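Local coordinates for spore coat polysaccharide biosynthesis protein spsE (Bacillus subtilis, PDB 1VLI) that is probably an N-acylneuraminate-9-phosphate synthase-like enzyme that takes part in making the spore coat polysaccharide, at residues A[21-26]-A[218-223]; A[28-33]-A[116-121]; A[175-180]-A[188-193]; A[209-214]-A[299-304]; A[236-241]-A[281-286]. All coordinates share one frame; numbering follows the deposited sequence.

Contact 1 (A[21-26]-A[218-223])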
# COMPACT_ATOMS: atom_id res chain seq x y z
N LYS A 21 13.45 -11.05 10.54
CA LYS A 21 14.34 -10.37 9.59
C LYS A 21 14.42 -8.87 9.78
O LYS A 21 13.41 -8.20 9.90
CB LYS A 21 13.86 -10.64 8.16
CG LYS A 21 14.79 -11.53 7.43
CD LYS A 21 14.10 -12.29 6.34
CE LYS A 21 14.92 -13.53 6.00
NZ LYS A 21 14.81 -13.89 4.56
N THR A 22 15.63 -8.34 9.74
CA THR A 22 15.83 -6.90 9.90
C THR A 22 15.60 -6.13 8.61
O THR A 22 15.91 -6.59 7.49
CB THR A 22 17.21 -6.62 10.44
OG1 THR A 22 17.47 -7.56 11.47
CG2 THR A 22 17.25 -5.25 11.16
N VAL A 23 15.06 -4.93 8.80
CA VAL A 23 14.73 -4.02 7.71
C VAL A 23 15.30 -2.67 8.11
O VAL A 23 15.02 -2.19 9.20
CB VAL A 23 13.20 -3.98 7.55
CG1 VAL A 23 12.76 -3.15 6.37
CG2 VAL A 23 12.64 -5.42 7.41
N GLY A 24 16.12 -2.07 7.25
CA GLY A 24 16.69 -0.76 7.55
C GLY A 24 18.19 -0.75 7.72
O GLY A 24 18.87 -1.62 7.17
N LYS A 25 18.71 0.21 8.50
CA LYS A 25 20.18 0.45 8.62
C LYS A 25 20.97 -0.84 8.79
O LYS A 25 20.75 -1.58 9.75
CB LYS A 25 20.49 1.39 9.79
CG LYS A 25 21.97 1.83 9.89
N ASP A 26 21.88 -1.11 7.84
CA ASP A 26 22.84 -2.25 7.87
C ASP A 26 22.24 -3.61 7.57
O ASP A 26 22.97 -4.59 7.38
CB ASP A 26 23.65 -2.32 9.18
CG ASP A 26 24.41 -1.04 9.48
OD1 ASP A 26 24.64 -0.21 8.56
OD2 ASP A 26 24.83 -0.77 10.63
N GLU A 218 13.90 8.70 10.82
CA GLU A 218 13.54 7.51 11.62
C GLU A 218 12.65 6.50 10.87
O GLU A 218 12.28 5.47 11.43
CB GLU A 218 12.86 7.91 12.93
CG GLU A 218 13.82 8.31 14.04
CD GLU A 218 13.09 8.97 15.20
OE1 GLU A 218 12.56 8.23 16.08
OE2 GLU A 218 13.01 10.23 15.21
N ALA A 219 12.27 6.83 9.63
CA ALA A 219 11.52 5.90 8.80
C ALA A 219 12.55 5.14 7.97
O ALA A 219 13.68 5.64 7.79
CB ALA A 219 10.57 6.64 7.92
N VAL A 220 12.17 3.92 7.54
CA VAL A 220 12.93 3.17 6.55
C VAL A 220 12.25 3.41 5.22
O VAL A 220 11.03 3.27 5.13
CB VAL A 220 12.91 1.62 6.82
CG1 VAL A 220 13.83 0.94 5.82
CG2 VAL A 220 13.32 1.31 8.25
N ILE A 221 13.01 3.70 4.17
CA ILE A 221 12.44 4.09 2.87
C ILE A 221 12.63 2.99 1.82
O ILE A 221 13.74 2.48 1.66
CB ILE A 221 13.09 5.43 2.35
CG1 ILE A 221 12.97 6.56 3.38
CG2 ILE A 221 12.43 5.93 1.06
CD1 ILE A 221 11.65 7.18 3.44
N GLY A 222 11.55 2.63 1.12
CA GLY A 222 11.66 1.73 -0.03
C GLY A 222 11.17 2.27 -1.37
O GLY A 222 10.98 3.51 -1.56
N PHE A 223 10.99 1.34 -2.30
CA PHE A 223 10.51 1.62 -3.65
C PHE A 223 9.63 0.48 -4.16
O PHE A 223 10.11 -0.65 -4.29
CB PHE A 223 11.72 1.77 -4.56
CG PHE A 223 11.40 2.05 -6.00
CD1 PHE A 223 10.61 3.14 -6.36
CD2 PHE A 223 11.97 1.28 -7.02
CE1 PHE A 223 10.33 3.44 -7.71
CE2 PHE A 223 11.70 1.56 -8.37
CZ PHE A 223 10.89 2.65 -8.72

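Contact 2 (A[28-33]-A[116-121])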
# COMPACT_ATOMS: atom_id res chain seq x y z
N PRO A 28 20.10 -6.28 5.12
CA PRO A 28 19.90 -6.53 3.68
C PRO A 28 18.60 -5.89 3.17
O PRO A 28 17.65 -5.75 3.95
CB PRO A 28 19.75 -8.07 3.60
CG PRO A 28 20.35 -8.57 4.86
CD PRO A 28 20.11 -7.54 5.91
N VAL A 29 18.55 -5.49 1.90
CA VAL A 29 17.31 -4.99 1.30
C VAL A 29 16.21 -6.05 1.46
O VAL A 29 16.46 -7.23 1.25
CB VAL A 29 17.51 -4.57 -0.18
CG1 VAL A 29 16.17 -4.08 -0.80
CG2 VAL A 29 18.54 -3.42 -0.26
N PHE A 30 15.02 -5.62 1.87
CA PHE A 30 13.88 -6.52 2.07
C PHE A 30 13.06 -6.55 0.79
O PHE A 30 12.50 -5.51 0.36
CB PHE A 30 13.04 -6.05 3.26
CG PHE A 30 11.98 -7.03 3.68
CD1 PHE A 30 12.26 -8.08 4.55
CD2 PHE A 30 10.68 -6.89 3.22
CE1 PHE A 30 11.25 -9.01 4.92
CE2 PHE A 30 9.68 -7.75 3.58
CZ PHE A 30 9.97 -8.85 4.44
N ILE A 31 13.02 -7.74 0.17
CA ILE A 31 12.39 -7.91 -1.16
C ILE A 31 11.03 -8.55 -1.11
O ILE A 31 10.87 -9.70 -0.61
CB ILE A 31 13.31 -8.69 -2.15
CG1 ILE A 31 14.69 -8.08 -2.20
CG2 ILE A 31 12.69 -8.73 -3.55
CD1 ILE A 31 15.73 -8.90 -2.90
N ILE A 32 10.06 -7.82 -1.65
CA ILE A 32 8.65 -8.26 -1.65
C ILE A 32 8.25 -8.64 -3.07
O ILE A 32 8.19 -7.78 -3.96
CB ILE A 32 7.79 -7.15 -1.15
CG1 ILE A 32 8.28 -6.65 0.21
CG2 ILE A 32 6.33 -7.53 -1.05
CD1 ILE A 32 7.66 -5.25 0.59
N ALA A 33 7.99 -9.93 -3.29
CA ALA A 33 7.42 -10.34 -4.57
C ALA A 33 5.90 -10.20 -4.50
O ALA A 33 5.26 -10.80 -3.64
CB ALA A 33 7.83 -11.72 -4.91
N ILE A 116 7.85 -14.78 3.72
CA ILE A 116 6.96 -14.09 4.62
C ILE A 116 5.76 -13.63 3.81
O ILE A 116 5.88 -12.81 2.88
CB ILE A 116 7.67 -12.86 5.25
CG1 ILE A 116 8.88 -13.30 6.11
CG2 ILE A 116 6.68 -11.99 6.04
CD1 ILE A 116 9.83 -12.14 6.46
N PHE A 117 4.60 -14.15 4.20
CA PHE A 117 3.33 -13.77 3.62
C PHE A 117 2.95 -12.38 4.08
O PHE A 117 3.00 -12.08 5.28
CB PHE A 117 2.25 -14.76 4.05
CG PHE A 117 0.87 -14.40 3.55
CD1 PHE A 117 0.41 -14.87 2.31
CD2 PHE A 117 0.02 -13.58 4.30
CE1 PHE A 117 -0.87 -14.53 1.84
CE2 PHE A 117 -1.25 -13.23 3.83
CZ PHE A 117 -1.70 -13.71 2.61
N LEU A 118 2.57 -11.55 3.11
CA LEU A 118 2.06 -10.21 3.37
C LEU A 118 0.82 -9.91 2.56
O LEU A 118 0.66 -10.39 1.44
CB LEU A 118 3.12 -9.16 3.04
CG LEU A 118 4.39 -9.14 3.88
CD1 LEU A 118 5.29 -8.14 3.24
CD2 LEU A 118 4.12 -8.75 5.31
N SER A 119 -0.06 -9.10 3.13
CA SER A 119 -1.18 -8.57 2.37
C SER A 119 -1.44 -7.09 2.72
O SER A 119 -0.77 -6.50 3.57
CB SER A 119 -2.42 -9.41 2.64
OG SER A 119 -3.32 -9.30 1.57
N THR A 120 -2.48 -6.54 2.10
CA THR A 120 -2.86 -5.13 2.23
C THR A 120 -4.22 -4.99 2.89
O THR A 120 -5.16 -5.73 2.56
CB THR A 120 -2.95 -4.52 0.82
OG1 THR A 120 -1.72 -4.78 0.16
CG2 THR A 120 -3.02 -3.02 0.86
N VAL A 121 -4.33 -4.02 3.80
CA VAL A 121 -5.63 -3.68 4.39
C VAL A 121 -6.12 -2.30 3.95
O VAL A 121 -5.32 -1.40 3.67
CB VAL A 121 -5.64 -3.82 5.92
CG1 VAL A 121 -5.28 -5.23 6.28
CG2 VAL A 121 -4.70 -2.88 6.58

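Contact 3 (A[175-180]-A[188-193])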
# COMPACT_ATOMS: atom_id res chain seq x y z
N GLU A 175 1.86 13.57 7.43
CA GLU A 175 0.66 13.46 8.23
C GLU A 175 0.37 11.99 8.52
O GLU A 175 -0.09 11.64 9.61
CB GLU A 175 -0.53 14.11 7.52
CG GLU A 175 -1.78 14.20 8.38
CD GLU A 175 -2.85 15.12 7.81
OE1 GLU A 175 -2.77 15.42 6.60
OE2 GLU A 175 -3.78 15.54 8.55
N ALA A 176 0.62 11.15 7.53
CA ALA A 176 0.46 9.70 7.67
C ALA A 176 1.47 9.18 8.69
O ALA A 176 1.13 8.33 9.55
CB ALA A 176 0.65 9.02 6.34
N TRP A 177 2.69 9.70 8.59
CA TRP A 177 3.79 9.33 9.48
C TRP A 177 3.49 9.68 10.94
O TRP A 177 3.52 8.79 11.83
CB TRP A 177 5.08 9.97 9.01
CG TRP A 177 6.29 9.66 9.88
CD1 TRP A 177 7.08 8.52 9.85
CD2 TRP A 177 6.85 10.50 10.88
NE1 TRP A 177 8.08 8.61 10.79
CE2 TRP A 177 7.97 9.82 11.43
CE3 TRP A 177 6.53 11.77 11.37
CZ2 TRP A 177 8.75 10.36 12.44
CZ3 TRP A 177 7.29 12.31 12.38
CH2 TRP A 177 8.40 11.61 12.91
N ARG A 178 3.19 10.97 11.17
CA ARG A 178 2.81 11.49 12.48
C ARG A 178 1.67 10.74 13.13
O ARG A 178 1.65 10.59 14.35
CB ARG A 178 2.38 12.95 12.38
CG ARG A 178 3.54 13.91 12.47
CD ARG A 178 3.13 15.34 12.76
NE ARG A 178 3.10 15.62 14.19
CZ ARG A 178 3.00 16.83 14.72
NH1 ARG A 178 2.93 17.91 13.95
NH2 ARG A 178 2.99 16.98 16.04
N THR A 179 0.69 10.35 12.33
CA THR A 179 -0.50 9.68 12.81
C THR A 179 -0.18 8.29 13.39
O THR A 179 -0.79 7.86 14.37
CB THR A 179 -1.50 9.54 11.63
OG1 THR A 179 -1.90 10.84 11.17
CG2 THR A 179 -2.78 8.92 12.08
N ILE A 180 0.76 7.59 12.76
CA ILE A 180 1.18 6.27 13.23
C ILE A 180 2.06 6.43 14.45
O ILE A 180 1.93 5.69 15.43
CB ILE A 180 1.92 5.50 12.12
CG1 ILE A 180 0.98 5.30 10.92
CG2 ILE A 180 2.49 4.15 12.65
CD1 ILE A 180 1.74 5.01 9.64
N ILE A 188 7.97 1.97 11.02
CA ILE A 188 7.32 2.50 9.81
C ILE A 188 8.27 2.43 8.63
O ILE A 188 9.46 2.70 8.78
CB ILE A 188 6.93 3.95 10.06
CG1 ILE A 188 5.98 4.03 11.24
CG2 ILE A 188 6.31 4.60 8.82
CD1 ILE A 188 5.79 5.46 11.76
N ALA A 189 7.75 2.02 7.47
CA ALA A 189 8.50 2.03 6.19
C ALA A 189 7.62 2.79 5.19
O ALA A 189 6.40 2.59 5.16
CB ALA A 189 8.79 0.63 5.68
N ILE A 190 8.26 3.63 4.38
CA ILE A 190 7.53 4.52 3.45
C ILE A 190 8.00 4.15 2.06
O ILE A 190 9.18 4.21 1.79
CB ILE A 190 7.91 6.00 3.76
CG1 ILE A 190 7.60 6.35 5.23
CG2 ILE A 190 7.19 6.96 2.79
CD1 ILE A 190 7.83 7.79 5.60
N MSE A 191 7.09 3.72 1.18
CA MSE A 191 7.48 3.34 -0.18
C MSE A 191 7.25 4.51 -1.13
O MSE A 191 6.19 5.09 -1.15
CB MSE A 191 6.69 2.15 -0.68
CG MSE A 191 6.63 0.92 0.29
SE MSE A 191 8.36 0.09 0.49
CE MSE A 191 8.39 -0.97 -1.15
N HIS A 192 8.25 4.85 -1.93
CA HIS A 192 8.05 5.70 -3.09
C HIS A 192 7.49 4.83 -4.19
O HIS A 192 7.79 3.65 -4.25
CB HIS A 192 9.38 6.31 -3.54
CG HIS A 192 9.30 7.03 -4.84
ND1 HIS A 192 8.36 8.01 -5.10
CD2 HIS A 192 10.05 6.92 -5.97
CE1 HIS A 192 8.54 8.48 -6.32
NE2 HIS A 192 9.56 7.84 -6.86
N CYS A 193 6.71 5.42 -5.08
CA CYS A 193 5.89 4.64 -5.96
C CYS A 193 5.26 5.50 -7.03
O CYS A 193 4.91 6.64 -6.77
CB CYS A 193 4.79 4.05 -5.08
SG CYS A 193 3.70 2.99 -5.98

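Contact 4 (A[209-214]-A[299-304])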
# COMPACT_ATOMS: atom_id res chain seq x y z
N ILE A 209 13.81 9.15 -3.28
CA ILE A 209 14.21 8.23 -2.22
C ILE A 209 15.16 8.86 -1.17
O ILE A 209 14.78 8.89 -0.00
CB ILE A 209 14.77 6.91 -2.82
CG1 ILE A 209 13.63 6.12 -3.48
CG2 ILE A 209 15.49 6.08 -1.73
CD1 ILE A 209 14.10 4.86 -4.25
N PRO A 210 16.35 9.36 -1.55
CA PRO A 210 17.17 10.16 -0.61
C PRO A 210 16.50 11.37 0.03
O PRO A 210 16.74 11.63 1.20
CB PRO A 210 18.43 10.57 -1.42
CG PRO A 210 18.16 10.23 -2.81
CD PRO A 210 17.08 9.11 -2.81
N MSE A 211 15.65 12.08 -0.70
CA MSE A 211 14.93 13.20 -0.13
C MSE A 211 14.06 12.71 1.04
O MSE A 211 14.15 13.26 2.15
CB MSE A 211 14.04 13.84 -1.19
CG MSE A 211 13.36 15.10 -0.77
SE MSE A 211 11.71 14.82 0.18
CE MSE A 211 10.52 14.18 -1.34
N LEU A 212 13.23 11.70 0.81
CA LEU A 212 12.42 11.14 1.92
C LEU A 212 13.26 10.64 3.08
O LEU A 212 12.90 10.80 4.22
CB LEU A 212 11.47 10.04 1.47
CG LEU A 212 10.37 10.48 0.51
CD1 LEU A 212 9.59 9.27 0.09
CD2 LEU A 212 9.44 11.62 1.10
N ALA A 213 14.40 10.06 2.80
CA ALA A 213 15.22 9.46 3.85
C ALA A 213 15.78 10.53 4.79
O ALA A 213 15.83 10.36 6.01
CB ALA A 213 16.35 8.63 3.24
N ALA A 214 16.24 11.64 4.21
CA ALA A 214 16.68 12.75 5.01
C ALA A 214 15.49 13.38 5.70
O ALA A 214 15.56 13.69 6.88
CB ALA A 214 17.45 13.77 4.15
N SER A 299 13.39 15.58 -7.35
CA SER A 299 13.24 15.31 -5.90
C SER A 299 11.99 15.93 -5.27
O SER A 299 11.69 15.64 -4.11
CB SER A 299 14.50 15.73 -5.11
OG SER A 299 14.83 17.11 -5.28
N TYR A 300 11.28 16.79 -5.99
CA TYR A 300 10.03 17.35 -5.47
C TYR A 300 8.99 16.24 -5.47
O TYR A 300 8.57 15.78 -6.55
CB TYR A 300 9.54 18.57 -6.27
CG TYR A 300 8.24 19.16 -5.73
CD1 TYR A 300 8.16 19.67 -4.42
CD2 TYR A 300 7.09 19.18 -6.51
CE1 TYR A 300 6.96 20.19 -3.90
CE2 TYR A 300 5.88 19.70 -6.01
CZ TYR A 300 5.82 20.20 -4.70
OH TYR A 300 4.62 20.72 -4.23
N LYS A 301 8.63 15.77 -4.27
CA LYS A 301 7.64 14.69 -4.08
C LYS A 301 6.30 15.23 -4.49
O LYS A 301 5.81 16.18 -3.89
CB LYS A 301 7.57 14.22 -2.62
CG LYS A 301 6.55 13.12 -2.35
CD LYS A 301 6.73 11.97 -3.32
CE LYS A 301 5.80 10.84 -2.96
NZ LYS A 301 6.06 9.64 -3.84
N THR A 302 5.74 14.63 -5.54
CA THR A 302 4.49 15.09 -6.14
C THR A 302 3.87 14.04 -7.10
O THR A 302 4.51 13.06 -7.42
CB THR A 302 4.71 16.47 -6.85
OG1 THR A 302 3.45 16.99 -7.28
CG2 THR A 302 5.53 16.33 -8.15
N THR A 303 2.63 14.25 -7.54
CA THR A 303 2.02 13.40 -8.57
C THR A 303 2.66 13.61 -9.97
O THR A 303 3.10 14.73 -10.30
CB THR A 303 0.49 13.63 -8.58
OG1 THR A 303 -0.16 12.60 -9.34
CG2 THR A 303 0.12 14.94 -9.28
N THR A 304 2.72 12.56 -10.79
CA THR A 304 3.36 12.66 -12.12
C THR A 304 2.40 13.14 -13.22
O THR A 304 1.18 13.24 -13.00
CB THR A 304 4.08 11.33 -12.54
OG1 THR A 304 3.17 10.23 -12.49
CG2 THR A 304 5.21 10.95 -11.56

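Contact 5 (A[236-241]-A[281-286])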
# COMPACT_ATOMS: atom_id res chain seq x y z
N ALA A 236 19.09 0.73 -9.32
CA ALA A 236 19.38 2.16 -9.18
C ALA A 236 18.80 2.64 -7.85
O ALA A 236 19.47 3.32 -7.10
CB ALA A 236 18.82 2.93 -10.35
N ALA A 237 17.59 2.22 -7.54
CA ALA A 237 16.94 2.55 -6.26
C ALA A 237 17.78 2.10 -5.06
O ALA A 237 17.99 2.89 -4.12
CB ALA A 237 15.56 1.93 -6.18
N VAL A 238 18.25 0.84 -5.10
CA VAL A 238 19.06 0.27 -4.03
C VAL A 238 20.32 1.09 -3.85
O VAL A 238 20.71 1.42 -2.73
CB VAL A 238 19.40 -1.22 -4.32
CG1 VAL A 238 20.59 -1.74 -3.48
CG2 VAL A 238 18.18 -2.08 -4.10
N ARG A 239 20.96 1.46 -4.96
CA ARG A 239 22.19 2.24 -4.81
C ARG A 239 21.95 3.73 -4.51
O ARG A 239 22.90 4.46 -4.30
CB ARG A 239 23.25 1.91 -5.88
CG ARG A 239 23.29 2.72 -7.15
CD ARG A 239 24.24 2.10 -8.21
NE ARG A 239 23.46 1.29 -9.14
CZ ARG A 239 22.95 1.73 -10.30
NH1 ARG A 239 23.18 2.99 -10.73
NH2 ARG A 239 22.20 0.89 -11.03
N LEU A 240 20.68 4.13 -4.44
CA LEU A 240 20.27 5.41 -3.89
C LEU A 240 19.75 5.27 -2.46
O LEU A 240 19.22 6.22 -1.94
CB LEU A 240 19.16 6.06 -4.73
CG LEU A 240 19.72 6.81 -5.94
CD1 LEU A 240 18.65 7.19 -6.93
CD2 LEU A 240 20.44 8.03 -5.49
N GLY A 241 19.86 4.08 -1.87
CA GLY A 241 19.59 3.89 -0.45
C GLY A 241 18.29 3.18 -0.08
O GLY A 241 17.98 3.05 1.11
N ALA A 281 26.45 -5.81 -2.35
CA ALA A 281 27.82 -6.25 -2.08
C ALA A 281 28.87 -5.36 -2.77
O ALA A 281 30.06 -5.22 -2.26
CB ALA A 281 28.00 -7.74 -2.49
N GLU A 282 28.45 -4.78 -3.93
CA GLU A 282 29.29 -3.81 -4.64
C GLU A 282 29.43 -2.57 -3.79
O GLU A 282 30.51 -1.97 -3.72
CB GLU A 282 28.69 -3.46 -5.99
CG GLU A 282 29.18 -4.54 -7.13
CD GLU A 282 28.48 -4.18 -8.46
OE1 GLU A 282 27.33 -3.19 -8.48
OE2 GLU A 282 29.09 -4.91 -9.51
N LEU A 283 28.33 -2.18 -3.15
CA LEU A 283 28.33 -1.02 -2.27
C LEU A 283 29.23 -1.26 -1.06
O LEU A 283 30.01 -0.38 -0.67
CB LEU A 283 26.91 -0.69 -1.83
CG LEU A 283 26.05 0.09 -2.82
CD1 LEU A 283 24.59 -0.19 -2.61
CD2 LEU A 283 26.31 1.63 -2.73
N LYS A 284 29.14 -2.47 -0.51
CA LYS A 284 29.96 -2.86 0.63
C LYS A 284 31.45 -2.76 0.29
O LYS A 284 32.29 -2.63 1.21
CB LYS A 284 29.60 -4.30 1.08
CG LYS A 284 28.20 -4.45 1.75
N GLN A 285 31.78 -2.83 -1.01
CA GLN A 285 33.19 -2.78 -1.47
C GLN A 285 33.65 -1.32 -1.70
O GLN A 285 34.84 -1.03 -1.59
CB GLN A 285 33.38 -3.60 -2.75
CG GLN A 285 33.37 -5.14 -2.54
CD GLN A 285 32.90 -5.90 -3.81
OE1 GLN A 285 33.07 -5.40 -5.02
NE2 GLN A 285 32.29 -7.12 -3.52
N GLY A 286 32.69 -0.42 -1.99
CA GLY A 286 32.95 1.03 -2.14
C GLY A 286 32.68 1.42 -3.58
O GLY A 286 33.02 2.54 -3.98

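Contact 1 (A[21-26]-A[218-223])
Val220 holds CG1 opposite its own backbone N (chi1 -174°) and CG2 opposite its carbonyl carbon, a setting that turns both methyls to the Val23-Gly24 peptide. CG1 rests over the backbone of Gly24, 3.8 Å from Gly24 CA, and CG2 lies 4.0 Å from Val23 O and the same distance from Gly24 CA. Val23 has a similar first torsion (chi1 -175°), and its CG1 meets CG1 of Val220 at 4.3 Å, methyl against methyl. The backbone of Gly24 has a positive phi of 115°, and its bare CA gives Val220 a surface to lie on at close range.

Strand 21-24 belongs to an N-terminal hairpin with strand 15-18, and Val220 opens strand 220-225 of the parallel barrel. The hairpin lies across the end of the barrel where the strands begin: Phe16 of its other strand also touches Val220, while Leu244 of the adjacent barrel strand touches both valines. No hydrogen bond joins the two segments, since the backbone bonds of Val23 and Val220 run to Phe16 and to Ile188 and Ile190. Between these two segments the hold is thus buried van der Waals contact.

Contact 2 (A[28-33]-A[116-121])
Strands 30-33 and 116-118, which carry Phe30 and Ile116, come no nearer than 8.8 Å between their axes and cross at -59°, both running in the same general sense. Strand 60-63 lies between them in the parallel sheet, so no backbone hydrogen bond crosses; the closest CA pair is Ile32 and Leu118, 8.5 Å apart. The gap is bridged from within by side chains. Phe30 sends its ring across with CG opposite its backbone N (chi1 -171°), and the ring meets the other strand by its rim. Ile116 CD1 lies in the ring plane, 3.8 Å from Phe30 CE1 and 3.9 Å from Phe30 CZ, the two side chains crossing at about a right angle. At the other side of the same rim, Leu118 CD1 stands 4.4 Å from Phe30 CE2. That methyl also takes the looser touch of Ile32 CG2, at 4.5 Å, and so is shared by two residues of strand 30-33.

Ala60, on the strand between, touches both Phe30 and Leu118, and Val23 of the N-terminal hairpin packs on the Phe30 ring. Ile32, two residues on from Phe30, has its side chain about 10 Å from the bound zinc ion. Apolar residues from non-adjacent strands meeting across the interior, near the end where the strands begin, are what the core of a TIM barrel looks like.

Contact 3 (A[175-180]-A[188-193])
This is an apolar helix-on-strand contact within one beta-alpha-beta unit of the barrel, in which Trp177 and Ile180 of helix 170-181 lie against Ile188 and Ile190 of the strand that follows it. The helix segment runs nearly antiparallel to the strand, at 166°, with 10.2 Å between their axes, the usual relation of an outer helix to the strand it leads into.

Ile188 carries most of the contact. Its CD1, at the end of an extended chain (chi2 167°), sits between the two helix residues: Ile180 CG2 is 3.7 Å from it and Trp177 CD1 is 3.8 Å away. The two isoleucine side chains cross at a slant, the CG2 branch of Ile180 against the CG1-CD1 arm of Ile188. The indole crosses Ile188 at about a right angle and offers its five-membered ring, where Ile190 CD1 approaches more loosely, 4.4 Å from Trp177 CD1. Both methyls come in obliquely to the ring. Phe216 also meets the Trp177 ring, the two planes inclined at about 50°, while Phe163 of strand 161-164 touches both strand isoleucines.

On the flank of the helix next to helix 148-155, where Thr179 touches Leu148, Glu175 O accepts from Thr179 N and Thr179 OG1, which arrive from opposite faces of its carbonyl plane. The threonine hydroxyl is thus satisfied within its own helix. No hydrogen bond crosses the interface; even Trp177 NE1 meets only a methyl of the strand, Ile188 CD1 at 4.0 Å. Helix and strand are held by shape and by buried isoleucine methyls, with the indole only partly covered.

Contact 4 (A[209-214]-A[299-304])
Met211, modelled as selenomethionine, folds its end back onto the loop 299-304. The side chain leaves the helix with CG opposite the backbone N (chi1 -173°) and then bends at both following torsions, bringing CE over the chain between Ser299 and Lys301. CE lies 3.3 Å from Ser299 O, and Met211 CG is 3.8 Å from the same oxygen. The modelled gap from Met211 CE to Lys301 CB, 3.2 Å, is too short to be taken at face value; the two side chains cross there at about a right angle. Closer to the helix, Met211 CB and Ser299 CB stand 4.4 Å apart.

Helix 208-215 is one of the outer helices of the TIM barrel, and the loop comes after the last barrel helix, on the way from the barrel to the SAF domain. The connection passes by the first turn of helix 208-215, near the end of the barrel where the strands finish. Met211 also touches Ile170, at the start of the neighbouring helix 170-181, and Leu212 packs on the same residue. Lys301 is anchored well beyond the methionine: a bend at chi2 (51°) sends its otherwise extended chain toward the barrel, where NZ makes a hydrogen bond to Thr165 OG1 and a weak one to His192 ND1. One residue further on, Thr302 OG1 is hydrogen-bonded to Glu169 OE2.

Contact 5 (A[236-241]-A[281-286])
Glu282 O, just before the Leu283 that touches Val238 and Arg239, accepts two backbone bonds from the same face of its plane, from Gln285 N at 3.1 Å and Gly286 N at 3.2 Å. They close the last turn of helix 266-285, which ends in a Schellman motif at Gly286 (phi 115°). Helix 232-239 finishes the same way nearby: Gly241 N bonds to Val238 O at 2.9 Å and Ala242 N to Ala237 O, and Gly241 again has positive phi. Two adjacent outer helices of the TIM barrel thus end side by side.

Between these two helix ends the contact is made by one methyl, Leu283 CD1. It settles between Val238 and Arg239, 4.1 Å from both Arg239 CA and Arg239 CB. To Leu283 the arginine offers just these two atoms; the remainder leads away and folds back over its own helix, where Ala236 CA stands 3.6 Å above the guanidinium plane, toward its rim. Arg239 NE stays 6.0 Å from Glu282 OE1, so the opposite charges do not meet. Further up, Val238 and Arg239 also touch Thr279, continuing the apposition of the helices. On the valine side, the same Leu283 methyl is 4.4 Å from Val238 CG1.

Overall arrangement
The five contacts survey one TIM barrel, from core to outer helices. Contacts 1 and 2, centred 12 Å apart, lie where the strands begin: the N-terminal hairpin meets the barrel in one, and barrel strand 30-36 meets strand 116-118 across the interior, past strand 60-63, in the other. Contact 3 follows round the sheet, as strands 188-193 and 220-225 are neighbours. Along the chain, contacts 2 and 3 are nested in the loop closed by contact 1, which closes before contact 5 opens; contact 5 is nested within that of contact 4. These last two lie further out, joined by helix 208-215. Segments 21-26 and 299-304 bring the chain before and after the barrel strands back onto it.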